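Local coordinates for chitin-binding domain 3 protein (Micromonospora aurantiaca ATCC 27029, PDB 5OPF), which probably cleaves cellulose oxidatively as a copper-dependent lytic polysaccharide monooxygenase, at residues H1-D6 / Y185-D190; V100-Q105 / T174-S179; V117-Y122 / P164-R169. All coordinates share one frame; numbering follows the deposited sequence.

Contact 1: residues H1-D6 / Y185-D190; sequences HGSVVD and YYLCSD. With CU (copper (II) ion), chain B.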
# COMPACT_ATOMS: atom_id res chain seq x y z
N HIS A 1 8.57 -4.07 -9.71
CA HIS A 1 7.23 -3.56 -9.97
C HIS A 1 6.19 -4.50 -9.40
O HIS A 1 6.15 -5.68 -9.77
CB HIS A 1 7.01 -3.37 -11.46
CG HIS A 1 7.68 -2.15 -11.99
ND1 HIS A 1 9.03 -1.92 -11.83
CD2 HIS A 1 7.17 -1.06 -12.60
CE1 HIS A 1 9.33 -0.76 -12.38
NE2 HIS A 1 8.22 -0.21 -12.85
N GLY A 2 5.37 -4.01 -8.48
CA GLY A 2 4.39 -4.85 -7.82
C GLY A 2 3.71 -4.07 -6.71
O GLY A 2 3.85 -2.85 -6.62
N SER A 3 2.97 -4.80 -5.88
CA SER A 3 2.22 -4.14 -4.82
C SER A 3 1.78 -5.18 -3.80
O SER A 3 1.92 -6.39 -4.01
CB SER A 3 0.99 -3.42 -5.39
OG SER A 3 0.39 -2.57 -4.43
N VAL A 4 1.22 -4.68 -2.70
CA VAL A 4 0.44 -5.54 -1.81
C VAL A 4 -0.90 -5.80 -2.48
O VAL A 4 -1.64 -4.86 -2.80
CB VAL A 4 0.23 -4.88 -0.44
CG1 VAL A 4 -0.68 -5.75 0.41
CG2 VAL A 4 1.56 -4.65 0.27
N VAL A 5 -1.21 -7.07 -2.71
CA VAL A 5 -2.44 -7.46 -3.39
C VAL A 5 -3.49 -8.02 -2.44
O VAL A 5 -4.67 -8.13 -2.82
CB VAL A 5 -2.17 -8.43 -4.57
CG1 VAL A 5 -1.30 -7.75 -5.61
CG2 VAL A 5 -1.53 -9.73 -4.10
N ASP A 6 -3.12 -8.36 -1.21
CA ASP A 6 -4.06 -8.87 -0.22
C ASP A 6 -3.42 -8.61 1.14
O ASP A 6 -2.44 -9.27 1.49
CB ASP A 6 -4.30 -10.37 -0.43
CG ASP A 6 -5.41 -10.91 0.43
OD1 ASP A 6 -5.80 -10.22 1.40
OD2 ASP A 6 -5.88 -12.04 0.16
N TYR A 185 9.23 0.97 -2.35
CA TYR A 185 7.80 1.07 -2.65
C TYR A 185 7.02 1.26 -1.35
O TYR A 185 7.36 0.67 -0.32
CB TYR A 185 7.30 -0.20 -3.34
CG TYR A 185 7.92 -0.51 -4.68
CD1 TYR A 185 9.25 -0.88 -4.80
CD2 TYR A 185 7.15 -0.49 -5.85
CE1 TYR A 185 9.81 -1.21 -6.04
CE2 TYR A 185 7.69 -0.81 -7.08
CZ TYR A 185 9.02 -1.16 -7.18
OH TYR A 185 9.56 -1.48 -8.41
N TYR A 186 5.92 2.02 -1.44
CA TYR A 186 5.19 2.50 -0.26
C TYR A 186 3.71 2.24 -0.47
O TYR A 186 3.06 2.92 -1.26
CB TYR A 186 5.46 4.00 -0.07
CG TYR A 186 6.93 4.26 0.11
CD1 TYR A 186 7.53 4.11 1.35
CD2 TYR A 186 7.73 4.62 -0.97
CE1 TYR A 186 8.91 4.30 1.51
CE2 TYR A 186 9.10 4.81 -0.82
CZ TYR A 186 9.69 4.65 0.42
OH TYR A 186 11.05 4.87 0.54
N LEU A 187 3.17 1.23 0.23
CA LEU A 187 1.82 0.74 -0.04
C LEU A 187 0.92 0.88 1.18
O LEU A 187 1.10 0.17 2.18
CB LEU A 187 1.85 -0.73 -0.46
CG LEU A 187 2.62 -1.14 -1.71
CD1 LEU A 187 2.36 -0.18 -2.86
CD2 LEU A 187 4.12 -1.28 -1.41
N CYS A 188 -0.10 1.74 1.08
CA CYS A 188 -1.16 1.80 2.08
C CYS A 188 -2.27 0.85 1.70
O CYS A 188 -2.71 0.87 0.54
CB CYS A 188 -1.77 3.21 2.14
SG CYS A 188 -0.70 4.43 2.87
N SER A 189 -2.76 0.06 2.66
CA SER A 189 -3.92 -0.81 2.46
C SER A 189 -4.95 -0.56 3.56
O SER A 189 -4.62 -0.64 4.75
CB SER A 189 -3.55 -2.30 2.51
OG SER A 189 -2.58 -2.63 1.55
N ASP A 190 -6.19 -0.29 3.16
CA ASP A 190 -7.26 -0.09 4.13
C ASP A 190 -7.85 -1.43 4.55
O ASP A 190 -8.21 -2.26 3.72
CB ASP A 190 -8.32 0.83 3.55
CG ASP A 190 -7.74 2.18 3.18
OD1 ASP A 190 -7.49 2.96 4.13
OD2 ASP A 190 -7.51 2.43 1.96
CU CU B . 10.23 -3.10 -10.83
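The side chains of His1 and Tyr185 cross at about a right angle beside the copper ion. The Tyr185 hydroxyl comes obliquely to the imidazole, while His1 N and Gly2 O lie obliquely to the phenol. Trp176 stacks on the Tyr185 ring, and Phe52 meets the rings of both His1 and Tyr185 at a steep angle. Copper is gripped by His1 N at 2.2 Å and by His1 ND1 at 2.0 Å. His108 NE2 completes the histidine brace that defines this enzyme family. Tyr185 OH stands 3.0 Å from the copper, close to perpendicular to the copper-ND1 bond and more acute to the copper-N bond. That is the axial position, at a longer distance than the nitrogen ligands. The same hydroxyl accepts a hydrogen bond from His1 N at 3.1 Å and also bonds Gln183. The Tyr185 ring lies beside its own backbone N (chi1 -63°) and runs back towards the N-terminal residue His1.

Farther along, aliphatic side chains pack against one another and against two serine hydroxyls. Leu187 CD1 packs 3.5 Å from Ser3 OG, whose hydroxyl bonds Ser9. Val4 CG2 rests on Leu187 CB at 4.0 Å. Val4 CG1 touches Ser189 OG at 3.8 Å, and that hydroxyl is held by Pro7 O. Strand segments 2-6 and 185-190 run nearly parallel, 20° apart, with axes 7.3 Å at closest approach. They belong to different sheets of the sandwich: 2-6 lies beside strand 97-104, and 183-192 lies beside strand 169-178.

Contact 2: residues V100-Q105 / T174-S179; sequences VKFFDQ and TIWQAS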
# COMPACT_ATOMS: atom_id res chain seq x y z
N VAL A 100 0.23 -10.47 4.83
CA VAL A 100 0.31 -9.52 3.72
C VAL A 100 0.90 -10.25 2.53
O VAL A 100 2.04 -10.74 2.59
CB VAL A 100 1.19 -8.32 4.11
CG1 VAL A 100 1.46 -7.43 2.90
CG2 VAL A 100 0.55 -7.52 5.26
N LYS A 101 0.13 -10.35 1.44
CA LYS A 101 0.61 -10.97 0.21
C LYS A 101 1.18 -9.89 -0.70
O LYS A 101 0.45 -8.99 -1.14
CB LYS A 101 -0.51 -11.71 -0.52
CG LYS A 101 0.00 -12.48 -1.74
CD LYS A 101 -1.13 -13.18 -2.48
CE LYS A 101 -0.68 -13.73 -3.83
NZ LYS A 101 -1.80 -14.46 -4.52
N PHE A 102 2.48 -9.98 -0.96
CA PHE A 102 3.18 -9.07 -1.85
C PHE A 102 3.40 -9.76 -3.19
O PHE A 102 3.90 -10.88 -3.23
CB PHE A 102 4.52 -8.62 -1.26
CG PHE A 102 4.91 -7.29 -1.78
CD1 PHE A 102 5.41 -7.14 -3.06
CD2 PHE A 102 4.67 -6.17 -1.02
CE1 PHE A 102 5.67 -5.88 -3.56
CE2 PHE A 102 4.94 -4.91 -1.50
CZ PHE A 102 5.43 -4.76 -2.77
N PHE A 103 3.04 -9.08 -4.29
CA PHE A 103 3.22 -9.60 -5.64
C PHE A 103 4.21 -8.73 -6.39
O PHE A 103 4.03 -7.50 -6.46
CB PHE A 103 1.86 -9.62 -6.36
CG PHE A 103 1.93 -10.00 -7.82
CD1 PHE A 103 2.53 -11.16 -8.25
CD2 PHE A 103 1.37 -9.15 -8.78
CE1 PHE A 103 2.57 -11.49 -9.60
CE2 PHE A 103 1.41 -9.48 -10.12
CZ PHE A 103 2.02 -10.64 -10.53
N ASP A 104 5.25 -9.35 -6.95
CA ASP A 104 6.30 -8.68 -7.71
C ASP A 104 6.32 -9.27 -9.12
O ASP A 104 6.65 -10.45 -9.30
CB ASP A 104 7.66 -8.86 -7.03
CG ASP A 104 8.83 -8.29 -7.82
OD1 ASP A 104 8.61 -7.55 -8.80
OD2 ASP A 104 9.98 -8.59 -7.42
N GLN A 105 5.95 -8.46 -10.11
CA GLN A 105 5.99 -8.91 -11.50
C GLN A 105 7.41 -9.12 -12.03
O GLN A 105 7.59 -9.83 -13.02
CB GLN A 105 5.32 -7.86 -12.39
CG GLN A 105 3.85 -7.69 -12.10
CD GLN A 105 3.29 -6.47 -12.79
OE1 GLN A 105 4.00 -5.50 -13.01
NE2 GLN A 105 2.02 -6.52 -13.16
N THR A 174 3.02 -0.84 4.08
CA THR A 174 4.04 -1.81 3.72
C THR A 174 5.13 -1.10 2.91
O THR A 174 4.83 -0.41 1.92
CB THR A 174 3.43 -2.98 2.93
OG1 THR A 174 2.43 -3.64 3.73
CG2 THR A 174 4.48 -4.01 2.56
N ILE A 175 6.38 -1.29 3.32
CA ILE A 175 7.55 -0.73 2.65
C ILE A 175 8.36 -1.89 2.09
O ILE A 175 8.81 -2.76 2.84
CB ILE A 175 8.42 0.11 3.60
CG1 ILE A 175 7.60 1.23 4.23
CG2 ILE A 175 9.65 0.67 2.83
CD1 ILE A 175 8.37 2.10 5.21
N TRP A 176 8.55 -1.90 0.77
CA TRP A 176 9.39 -2.88 0.09
C TRP A 176 10.66 -2.20 -0.39
O TRP A 176 10.59 -1.29 -1.23
CB TRP A 176 8.65 -3.45 -1.11
CG TRP A 176 9.42 -4.37 -2.04
CD1 TRP A 176 10.47 -5.22 -1.74
CD2 TRP A 176 9.14 -4.57 -3.43
NE1 TRP A 176 10.83 -5.93 -2.87
CE2 TRP A 176 10.03 -5.54 -3.91
CE3 TRP A 176 8.22 -4.01 -4.31
CZ2 TRP A 176 10.00 -5.98 -5.23
CZ3 TRP A 176 8.20 -4.43 -5.61
CH2 TRP A 176 9.08 -5.42 -6.06
N GLN A 177 11.82 -2.62 0.12
CA GLN A 177 13.11 -2.20 -0.42
C GLN A 177 13.54 -3.29 -1.39
O GLN A 177 13.86 -4.41 -0.96
CB GLN A 177 14.12 -2.02 0.71
CG GLN A 177 15.50 -1.58 0.24
CD GLN A 177 15.54 -0.15 -0.26
OE1 GLN A 177 14.82 0.70 0.23
NE2 GLN A 177 16.41 0.12 -1.22
N ALA A 178 13.51 -3.00 -2.68
CA ALA A 178 13.86 -3.98 -3.70
C ALA A 178 15.38 -4.16 -3.75
O ALA A 178 16.14 -3.30 -3.30
CB ALA A 178 13.32 -3.54 -5.05
N SER A 179 15.82 -5.31 -4.28
CA SER A 179 17.24 -5.68 -4.20
C SER A 179 18.07 -5.34 -5.44
O SER A 179 19.30 -5.44 -5.38
CB SER A 179 17.40 -7.18 -3.90
OG SER A 179 16.87 -7.48 -2.62
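Phe102 and Trp176 reach each other because both side chains extend away from their backbone N (chi1 -153° and 173°). The two rings then cross in the space between the strands. The pair is an offset edge-to-face stack, with planes at 61° and ring centroids (the phenyl and the six-membered ring of Trp176) 4.8 Å apart. The Phe102 edge leads: its CE1 sits 3.2 Å from Trp176 CE3, over one face and towards the rim. Ala178 CB lies over the opposite face, where Tyr185 also stacks, so the indole is held from both sides. Thr174 CG2 meets the Phe102 ring near its plane, 4.2 Å from CD2. Val100 CG1 adds a looser touch to Thr174 OG1 at 4.0 Å.

Strand segments 100-104 and 174-178 belong to the two facing sheets, with axes 10.3 Å apart at closest. The rings of Phe102 and Trp176 span much of that distance.

Asp104 crosses the far rim of the indole. Its OD2 lies 3.4 Å from Trp176 CZ2, and its OD1 is 3.5 Å from CH2. The carboxylate bonds Ala106 N and His108 N, while Trp176 NE1 bonds Gly109 O. Asp104 and Trp176 thus both grip the backbone near His108, a copper ligand, and the Asp104 side chain is about 5 Å from the metal. This chemistry is consistent with a second-shell part in positioning the copper site.

Contact 3: residues V117-Y122 / P164-R169; sequences VTKQGY and PGRTGR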
# COMPACT_ATOMS: atom_id res chain seq x y z
N VAL A 117 1.09 -1.20 11.06
CA VAL A 117 -0.35 -1.01 11.19
C VAL A 117 -0.60 0.16 12.12
O VAL A 117 0.08 0.32 13.14
CB VAL A 117 -1.07 -2.29 11.68
CG1 VAL A 117 -2.55 -2.03 11.97
CG2 VAL A 117 -0.94 -3.40 10.65
N THR A 118 -1.63 0.94 11.81
CA THR A 118 -2.03 2.05 12.65
C THR A 118 -2.44 1.58 14.04
O THR A 118 -2.92 0.46 14.24
CB THR A 118 -3.15 2.86 11.98
OG1 THR A 118 -4.18 2.00 11.50
CG2 THR A 118 -2.59 3.65 10.81
N LYS A 119 -2.20 2.46 15.00
CA LYS A 119 -2.53 2.22 16.39
C LYS A 119 -4.00 2.49 16.66
O LYS A 119 -4.62 3.38 16.06
CB LYS A 119 -1.67 3.14 17.26
CG LYS A 119 -0.18 2.89 17.13
CD LYS A 119 0.66 4.10 17.55
CE LYS A 119 2.14 3.86 17.27
NZ LYS A 119 2.99 4.99 17.75
N GLN A 120 -4.58 1.72 17.58
CA GLN A 120 -5.95 1.97 17.99
C GLN A 120 -6.09 3.41 18.45
O GLN A 120 -5.27 3.92 19.22
CB GLN A 120 -6.39 1.00 19.09
CG GLN A 120 -7.90 0.97 19.31
CD GLN A 120 -8.67 0.32 18.16
OE1 GLN A 120 -8.09 -0.37 17.33
NE2 GLN A 120 -9.98 0.56 18.12
N GLY A 121 -7.13 4.08 17.96
CA GLY A 121 -7.34 5.50 18.16
C GLY A 121 -7.15 6.32 16.91
O GLY A 121 -7.72 7.42 16.81
N TYR A 122 -6.33 5.85 15.96
CA TYR A 122 -6.19 6.54 14.68
C TYR A 122 -7.50 6.47 13.92
O TYR A 122 -8.11 5.40 13.82
CB TYR A 122 -5.07 5.90 13.84
CG TYR A 122 -5.01 6.47 12.44
CD1 TYR A 122 -4.62 7.78 12.23
CD2 TYR A 122 -5.37 5.72 11.33
CE1 TYR A 122 -4.60 8.34 10.96
CE2 TYR A 122 -5.36 6.26 10.06
CZ TYR A 122 -4.97 7.57 9.87
OH TYR A 122 -4.98 8.10 8.61
N PRO A 164 -1.87 -6.56 17.72
CA PRO A 164 -2.75 -6.81 18.86
C PRO A 164 -3.58 -5.59 19.21
O PRO A 164 -3.14 -4.44 19.08
CB PRO A 164 -1.78 -7.13 20.00
CG PRO A 164 -0.49 -7.43 19.36
CD PRO A 164 -0.45 -6.68 18.09
N GLY A 165 -4.80 -5.87 19.67
CA GLY A 165 -5.66 -4.85 20.21
C GLY A 165 -6.43 -4.04 19.20
O GLY A 165 -7.31 -3.26 19.60
N ARG A 166 -6.18 -4.19 17.90
CA ARG A 166 -6.89 -3.41 16.90
C ARG A 166 -8.30 -3.95 16.69
O ARG A 166 -8.51 -5.16 16.59
CB ARG A 166 -6.16 -3.47 15.57
CG ARG A 166 -5.04 -2.46 15.37
CD ARG A 166 -3.92 -2.62 16.37
NE ARG A 166 -2.79 -1.81 15.96
CZ ARG A 166 -1.56 -1.92 16.44
NH1 ARG A 166 -1.30 -2.81 17.39
NH2 ARG A 166 -0.60 -1.14 15.97
N THR A 167 -9.25 -3.02 16.58
CA THR A 167 -10.61 -3.30 16.15
C THR A 167 -11.02 -2.22 15.16
O THR A 167 -10.56 -1.07 15.24
CB THR A 167 -11.62 -3.35 17.33
OG1 THR A 167 -11.65 -2.07 17.98
CG2 THR A 167 -11.24 -4.45 18.30
N GLY A 168 -11.88 -2.59 14.22
CA GLY A 168 -12.39 -1.62 13.27
C GLY A 168 -11.38 -1.19 12.21
O GLY A 168 -10.38 -1.86 11.94
N ARG A 169 -11.69 -0.05 11.60
CA ARG A 169 -10.96 0.46 10.45
C ARG A 169 -9.55 0.89 10.82
O ARG A 169 -9.34 1.64 11.79
CB ARG A 169 -11.71 1.67 9.88
CG ARG A 169 -10.98 2.42 8.78
CD ARG A 169 -11.76 3.61 8.27
NE ARG A 169 -12.88 3.28 7.40
CZ ARG A 169 -12.76 3.12 6.08
NH1 ARG A 169 -11.58 3.21 5.50
NH2 ARG A 169 -13.83 2.89 5.33
O HOH W 1 -9.52 4.43 11.69
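Val117 offers its carbonyl O to Arg166 NH2 at 3.3 Å, with the donor standing above the carbonyl plane. Its CG1 also packs against the arginine. Thr118 O takes the straighter bond, from Arg166 NE at 2.9 Å and an N-H...O angle of 164°, in the guanidinium plane. NH2 adds only a weak bond to the same oxygen. On its other side the guanidinium is steadied by its own loop, through NH1 to Pro164 O at 3.0 Å, and NH2 also pairs with Glu135. With an alanine in place of Arg166, Glu135 would probably lose its charged mate and Thr118 O its main side-chain donor.

Lys119 opens a type II beta turn that closes at Tyr122, just after strand 110-118 ends. The turn lies against segment 164-169, mostly loop, which leads from strand 154-162 of one sheet into strand 169-178 of the other. Gln120 is bent at chi2 (70°), which brings its amide to Thr167. OE1 accepts from Thr167 N at 3.0 Å, and also from His170. NE2 gives a weak bond to Thr167 O. At Tyr122 one water donates to its O at 2.7 Å and to Arg169 O at 2.8 Å.

The contacts are nested along the chain: contact 1 encloses contact 2, which encloses contact 3. Contacts 1 and 2 have centres about 7 Å apart and touch, with the backbone of strand 2-6 hydrogen-bonded to strand 97-104. Both bridge the same two sheets, because strands 169-178 and 183-192 are neighbours in the second. Contact 3 lies about 19 Å from contact 1 and 23 Å from contact 2, centre to centre. It reaches that second sheet through strand 110-118, which pairs with 169-178. Contacts 1 and 2 form part of the sandwich interior leading to the copper site, while contact 3 joins the end of strand 110-118 and its turn to the loop before strand 169-178, towards the opposite end.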